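Local coordinates for 457aa long hypothetical protein (Pyrococcus horikoshii, PDB 2CSU) that is of unknown function but combines a Rossmann-type CoA-binding domain with two further domains related to those of CoA ligases, at residues K45-Q50 against A54-K59; A68-P73 against I82-K87. One frame throughout, in Å; residues are numbered along the deposited sequence.

Interaction 1 (K45-Q50 against A54-K59)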
loop_
_atom_site.group_PDB
_atom_site.type_symbol
_atom_site.label_atom_id
_atom_site.label_comp_id
_atom_site.label_asym_id
_atom_site.label_seq_id
_atom_site.Cartn_x
_atom_site.Cartn_y
_atom_site.Cartn_z
ATOM N N LYS A 45 7.725 4.852 44.432
ATOM C CA LYS A 45 8.859 4.249 45.128
ATOM C C LYS A 45 10.180 4.486 44.389
ATOM O O LYS A 45 11.205 3.883 44.679
ATOM C CB LYS A 45 8.606 2.752 45.266
ATOM C CG LYS A 45 9.413 1.935 44.255
ATOM C CD LYS A 45 8.542 1.397 43.122
ATOM C CE LYS A 45 9.110 0.117 42.504
ATOM N NZ LYS A 45 9.984 0.458 41.386
ATOM N N GLU A 46 10.228 5.414 43.449
ATOM C CA GLU A 46 11.464 5.675 42.734
ATOM C C GLU A 46 12.092 7.017 43.099
ATOM O O GLU A 46 11.389 8.014 43.299
ATOM C CB GLU A 46 11.189 5.630 41.233
ATOM C CG GLU A 46 10.988 4.237 40.694
ATOM C CD GLU A 46 12.108 3.309 41.071
ATOM O OE1 GLU A 46 11.973 2.094 40.850
ATOM O OE2 GLU A 46 13.125 3.799 41.598
ATOM N N GLU A 47 13.421 7.033 43.197
ATOM C CA GLU A 47 14.147 8.264 43.506
ATOM C C GLU A 47 14.484 8.866 42.156
ATOM O O GLU A 47 14.519 10.084 41.969
ATOM C CB GLU A 47 15.448 7.957 44.256
ATOM C CG GLU A 47 15.274 7.139 45.519
ATOM C CD GLU A 47 14.317 7.786 46.493
ATOM O OE1 GLU A 47 14.423 9.021 46.699
ATOM O OE2 GLU A 47 13.463 7.056 47.056
ATOM N N GLU A 48 14.710 7.979 41.202
ATOM C CA GLU A 48 15.052 8.381 39.855
ATOM C C GLU A 48 14.451 7.397 38.869
ATOM O O GLU A 48 14.232 6.229 39.187
ATOM C CB GLU A 48 16.578 8.447 39.730
ATOM C CG GLU A 48 17.174 8.104 38.389
ATOM C CD GLU A 48 17.381 6.615 38.198
ATOM O OE1 GLU A 48 17.847 5.915 39.125
ATOM O OE2 GLU A 48 17.073 6.143 37.097
ATOM N N VAL A 49 14.168 7.888 37.673
ATOM C CA VAL A 49 13.596 7.057 36.639
ATOM C C VAL A 49 14.344 7.325 35.361
ATOM O O VAL A 49 14.414 8.465 34.895
ATOM C CB VAL A 49 12.086 7.355 36.433
ATOM C CG1 VAL A 49 11.559 6.579 35.237
ATOM C CG2 VAL A 49 11.315 6.955 37.675
ATOM N N GLN A 50 14.911 6.266 34.799
ATOM C CA GLN A 50 15.664 6.388 33.570
ATOM C C GLN A 50 16.712 7.497 33.668
ATOM O O GLN A 50 16.955 8.238 32.716
ATOM C CB GLN A 50 14.690 6.620 32.399
ATOM C CG GLN A 50 13.946 5.335 32.023
ATOM C CD GLN A 50 12.836 5.544 31.007
ATOM O OE1 GLN A 50 13.073 6.039 29.903
ATOM N NE2 GLN A 50 11.615 5.153 31.372
ATOM N N ALA A 54 13.171 11.754 40.200
ATOM C CA ALA A 54 11.733 11.544 40.237
ATOM C C ALA A 54 11.109 12.040 41.536
ATOM O O ALA A 54 11.790 12.200 42.550
ATOM C CB ALA A 54 11.432 10.072 40.040
ATOM N N TYR A 55 9.804 12.277 41.493
ATOM C CA TYR A 55 9.066 12.749 42.657
ATOM C C TYR A 55 7.993 11.747 43.055
ATOM O O TYR A 55 7.376 11.099 42.199
ATOM C CB TYR A 55 8.445 14.117 42.360
ATOM C CG TYR A 55 9.484 15.193 42.104
ATOM C CD1 TYR A 55 10.091 15.877 43.165
ATOM C CD2 TYR A 55 9.894 15.494 40.803
ATOM C CE1 TYR A 55 11.084 16.839 42.932
ATOM C CE2 TYR A 55 10.886 16.452 40.558
ATOM C CZ TYR A 55 11.474 17.120 41.625
ATOM O OH TYR A 55 12.438 18.075 41.378
ATOM N N LYS A 56 7.787 11.623 44.364
ATOM C CA LYS A 56 6.805 10.704 44.929
ATOM C C LYS A 56 5.383 11.101 44.533
ATOM O O LYS A 56 4.490 10.280 44.366
ATOM C CB LYS A 56 6.948 10.737 46.451
ATOM C CG LYS A 56 8.235 10.063 46.927
ATOM C CD LYS A 56 8.610 10.469 48.352
ATOM C CE LYS A 56 10.016 10.000 48.739
ATOM N NZ LYS A 56 11.013 10.804 48.037
ATOM N N SER A 57 5.180 12.425 44.421
ATOM C CA SER A 57 3.873 12.926 44.018
ATOM C C SER A 57 4.004 14.167 43.134
ATOM O O SER A 57 4.979 14.906 43.188
ATOM C CB SER A 57 3.082 13.267 45.282
ATOM O OG SER A 57 1.970 14.090 44.934
ATOM N N VAL A 58 2.997 14.359 42.264
ATOM C CA VAL A 58 3.031 15.508 41.369
ATOM C C VAL A 58 2.982 16.827 42.140
ATOM O O VAL A 58 3.175 17.907 41.598
ATOM C CB VAL A 58 1.830 15.414 40.428
ATOM C CG1 VAL A 58 0.535 15.438 41.235
ATOM C CG2 VAL A 58 1.837 16.584 39.463
ATOM N N LYS A 59 2.672 16.716 43.443
ATOM C CA LYS A 59 2.576 17.917 44.262
ATOM C C LYS A 59 3.959 18.457 44.642
ATOM O O LYS A 59 4.136 19.624 44.962
ATOM C CB LYS A 59 1.796 17.569 45.532
ATOM C CG LYS A 59 0.287 17.501 45.291
ATOM C CD LYS A 59 -0.412 16.550 46.265
ATOM C CE LYS A 59 -0.530 17.136 47.674
ATOM N NZ LYS A 59 -1.517 16.378 48.442
#

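Interaction 2 (A68-P73 against I82-K87)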
loop_
_atom_site.group_PDB
_atom_site.type_symbol
_atom_site.label_atom_id
_atom_site.label_comp_id
_atom_site.label_asym_id
_atom_site.label_seq_id
_atom_site.Cartn_x
_atom_site.Cartn_y
_atom_site.Cartn_z
ATOM N N ALA A 68 -0.206 16.484 32.565
ATOM C CA ALA A 68 0.184 15.263 33.250
ATOM C C ALA A 68 -0.338 14.059 32.502
ATOM O O ALA A 68 -1.431 14.092 31.941
ATOM C CB ALA A 68 -0.360 15.255 34.681
ATOM N N ILE A 69 0.452 12.992 32.497
ATOM C CA ILE A 69 0.053 11.761 31.852
ATOM C C ILE A 69 -0.119 10.750 32.971
ATOM O O ILE A 69 0.828 10.468 33.715
ATOM C CB ILE A 69 1.123 11.226 30.891
ATOM C CG1 ILE A 69 1.659 12.349 29.982
ATOM C CG2 ILE A 69 0.540 10.063 30.096
ATOM C CD1 ILE A 69 0.597 13.169 29.274
ATOM N N ILE A 70 -1.324 10.214 33.113
ATOM C CA ILE A 70 -1.566 9.243 34.148
ATOM C C ILE A 70 -1.487 7.855 33.546
ATOM O O ILE A 70 -2.315 7.460 32.723
ATOM C CB ILE A 70 -2.917 9.499 34.824
ATOM C CG1 ILE A 70 -2.887 10.891 35.475
ATOM C CG2 ILE A 70 -3.198 8.416 35.849
ATOM C CD1 ILE A 70 -4.129 11.265 36.298
ATOM N N VAL A 71 -0.451 7.128 33.954
ATOM C CA VAL A 71 -0.203 5.784 33.466
ATOM C C VAL A 71 0.086 4.840 34.623
ATOM O O VAL A 71 1.010 4.035 34.604
ATOM C CB VAL A 71 0.968 5.832 32.485
ATOM C CG1 VAL A 71 2.257 6.197 33.225
ATOM C CG2 VAL A 71 1.131 4.478 31.814
ATOM N N VAL A 72 -0.717 5.015 35.686
ATOM C CA VAL A 72 -0.655 4.090 36.805
ATOM C C VAL A 72 -1.846 3.125 36.775
ATOM O O VAL A 72 -2.774 3.269 35.993
ATOM C CB VAL A 72 -0.670 4.908 38.093
ATOM C CG1 VAL A 72 0.602 5.746 38.186
ATOM C CG2 VAL A 72 -1.880 5.824 38.104
ATOM N N PRO A 73 -1.757 2.082 37.619
ATOM C CA PRO A 73 -2.848 1.128 37.775
ATOM C C PRO A 73 -4.180 1.798 38.140
ATOM O O PRO A 73 -4.243 2.850 38.757
ATOM C CB PRO A 73 -2.427 0.124 38.847
ATOM C CG PRO A 73 -0.904 0.184 38.941
ATOM C CD PRO A 73 -0.621 1.673 38.422
ATOM N N ILE A 82 -6.921 13.829 41.433
ATOM C CA ILE A 82 -7.158 14.863 42.441
ATOM C C ILE A 82 -5.848 15.588 42.756
ATOM O O ILE A 82 -5.824 16.815 42.891
ATOM C CB ILE A 82 -7.764 14.251 43.740
ATOM C CG1 ILE A 82 -9.162 13.691 43.426
ATOM C CG2 ILE A 82 -7.856 15.318 44.862
ATOM C CD1 ILE A 82 -9.889 13.073 44.611
ATOM N N GLN A 83 -4.753 14.839 42.876
ATOM C CA GLN A 83 -3.472 15.479 43.137
ATOM C C GLN A 83 -3.183 16.476 42.000
ATOM O O GLN A 83 -2.835 17.627 42.251
ATOM C CB GLN A 83 -2.364 14.428 43.239
ATOM C CG GLN A 83 -2.269 13.748 44.627
ATOM C CD GLN A 83 -1.219 12.646 44.674
ATOM O OE1 GLN A 83 -0.072 12.849 44.270
ATOM N NE2 GLN A 83 -1.604 11.479 45.172
ATOM N N CYS A 84 -3.349 16.046 40.750
ATOM C CA CYS A 84 -3.110 16.950 39.635
ATOM C C CYS A 84 -3.975 18.192 39.837
ATOM O O CYS A 84 -3.539 19.321 39.596
ATOM C CB CYS A 84 -3.458 16.279 38.309
ATOM S SG CYS A 84 -2.329 14.961 37.813
ATOM N N GLY A 85 -5.205 17.968 40.299
ATOM C CA GLY A 85 -6.114 19.072 40.536
ATOM C C GLY A 85 -5.571 20.111 41.502
ATOM O O GLY A 85 -5.591 21.312 41.212
ATOM N N GLU A 86 -5.086 19.660 42.654
ATOM C CA GLU A 86 -4.552 20.572 43.657
ATOM C C GLU A 86 -3.290 21.264 43.131
ATOM O O GLU A 86 -3.019 22.434 43.444
ATOM C CB GLU A 86 -4.238 19.796 44.933
ATOM C CG GLU A 86 -5.341 18.817 45.340
ATOM C CD GLU A 86 -4.984 17.985 46.571
ATOM O OE1 GLU A 86 -3.816 17.543 46.683
ATOM O OE2 GLU A 86 -5.875 17.763 47.425
ATOM N N LYS A 87 -2.536 20.538 42.309
ATOM C CA LYS A 87 -1.274 21.028 41.759
ATOM C C LYS A 87 -1.487 22.127 40.712
ATOM O O LYS A 87 -0.598 22.910 40.399
ATOM C CB LYS A 87 -0.528 19.851 41.133
ATOM C CG LYS A 87 0.776 20.287 40.458
ATOM C CD LYS A 87 1.714 21.019 41.421
ATOM C CE LYS A 87 3.110 21.242 40.827
ATOM N NZ LYS A 87 3.899 22.081 41.725
#

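Interaction 1 (K45-Q50 against A54-K59)
Glu47 and Ala54 meet at the open end of a small beta hairpin whose strands, 48-49 and 52-53, run antiparallel at the outer part of the CoA-binding domain. One backbone bond ties them: Ala54 N donates to Glu47 O over 2.8 Å. The N-H points nearly straight at the oxygen (168°), yet the nitrogen sits above the carbonyl plane, 38° out of it. The methyl of Ala54 lies against the backbone just before strand 48-49, with CB 3.6 Å from Glu47 O and 3.9 Å from Glu46 O. Val49, two residues further on in strand 48-49, meets the same methyl, CG2 lying 3.9 Å from Ala54 CB; Pro41 of strand 38-42 touches both residues, and Phe28 of helix 23-31 also packs on Val49, so the apolar side of the hairpin faces the domain.

The side chain of Glu47 takes another course. CB leaves the backbone away from 54-59, and CG continues beside the backbone N. A bend at chi2 (-56°) then turns the carboxylate back toward the second segment. At its end OE1 faces Lys56 NZ, 4.1 Å away, where the two side chains cross obliquely. That spacing is too long for a salt bridge, although the opposite charges probably attract across this exposed edge. Glu48 turns its carboxylate elsewhere, OE2 accepting from the backbone N of Gly51 in the hairpin turn. A true salt bridge joins neighbours in the first segment: Lys45 NZ reaches Glu46 OE1 at 2.6 Å, on the anti side and tilted out of the carboxylate plane.

Interaction 2 (A68-P73 against I82-K87)
Ala68 starts the contact by setting its methyl against the thiol of Cys84: CB and SG are 3.7 Å apart, while the CA atoms of Ala68 and Cys84 are 7.4 Å apart. With a small side chain on each partner, this close approach is readily accommodated. Ala68 itself is held in the sheet by backbone bonds to Gly91 and Val93 on the adjacent parallel strand. Ile69 turns its side chain to the opposite face of the sheet, and its backbone pairs with Ala12 and Ile14 of strand 10-14.

Ile70 comes back to the helix side. Its outer branch is extended (chi2 -175°), so that CD1 passes alongside the sulfur, a looser approach of 4.4 Å from Cys84 SG. The same isoleucine also packs on Val77 and Thr80, earlier turns of the helix. Cys84 reaches both partners because its SG lies beside the backbone N, anti to the carbonyl carbon (chi1 -70°), on the face turned to the sheet.

Beyond Ile70 the chain leaves the strand, and Val71, Val72 and Pro73 lead into the helix that returns over it. No polar bond crosses between the segments; the contact is buried and apolar. A helix laid on its own preceding strand in this way is the first half of the beta-alpha-beta crossover 67-70, 74-87, 91-94, a unit of the parallel Rossmann-type fold.

Interactions 1 and 2 follow one another along the chain, their centres 13 Å apart within the CoA-binding domain and on the same side of the chain's centre. Where the first is a partly buried hairpin base with an exposed charged edge, the second is buried packing of helix on sheet. They are joined directly, because the end of 54-59 runs along helix 74-87. Ser57 OG lies 2.5 Å from Gln83 OE1, a probable hydrogen bond, and Lys59 NZ makes a salt bridge of 3.1 Å to Glu86 OE1. Val58, the residue between them in sequence, rests CG1 3.7 Å from Gln83 CB. The helix thus presents Cys84 to its sheet and Gln83 and Glu86 to the loop.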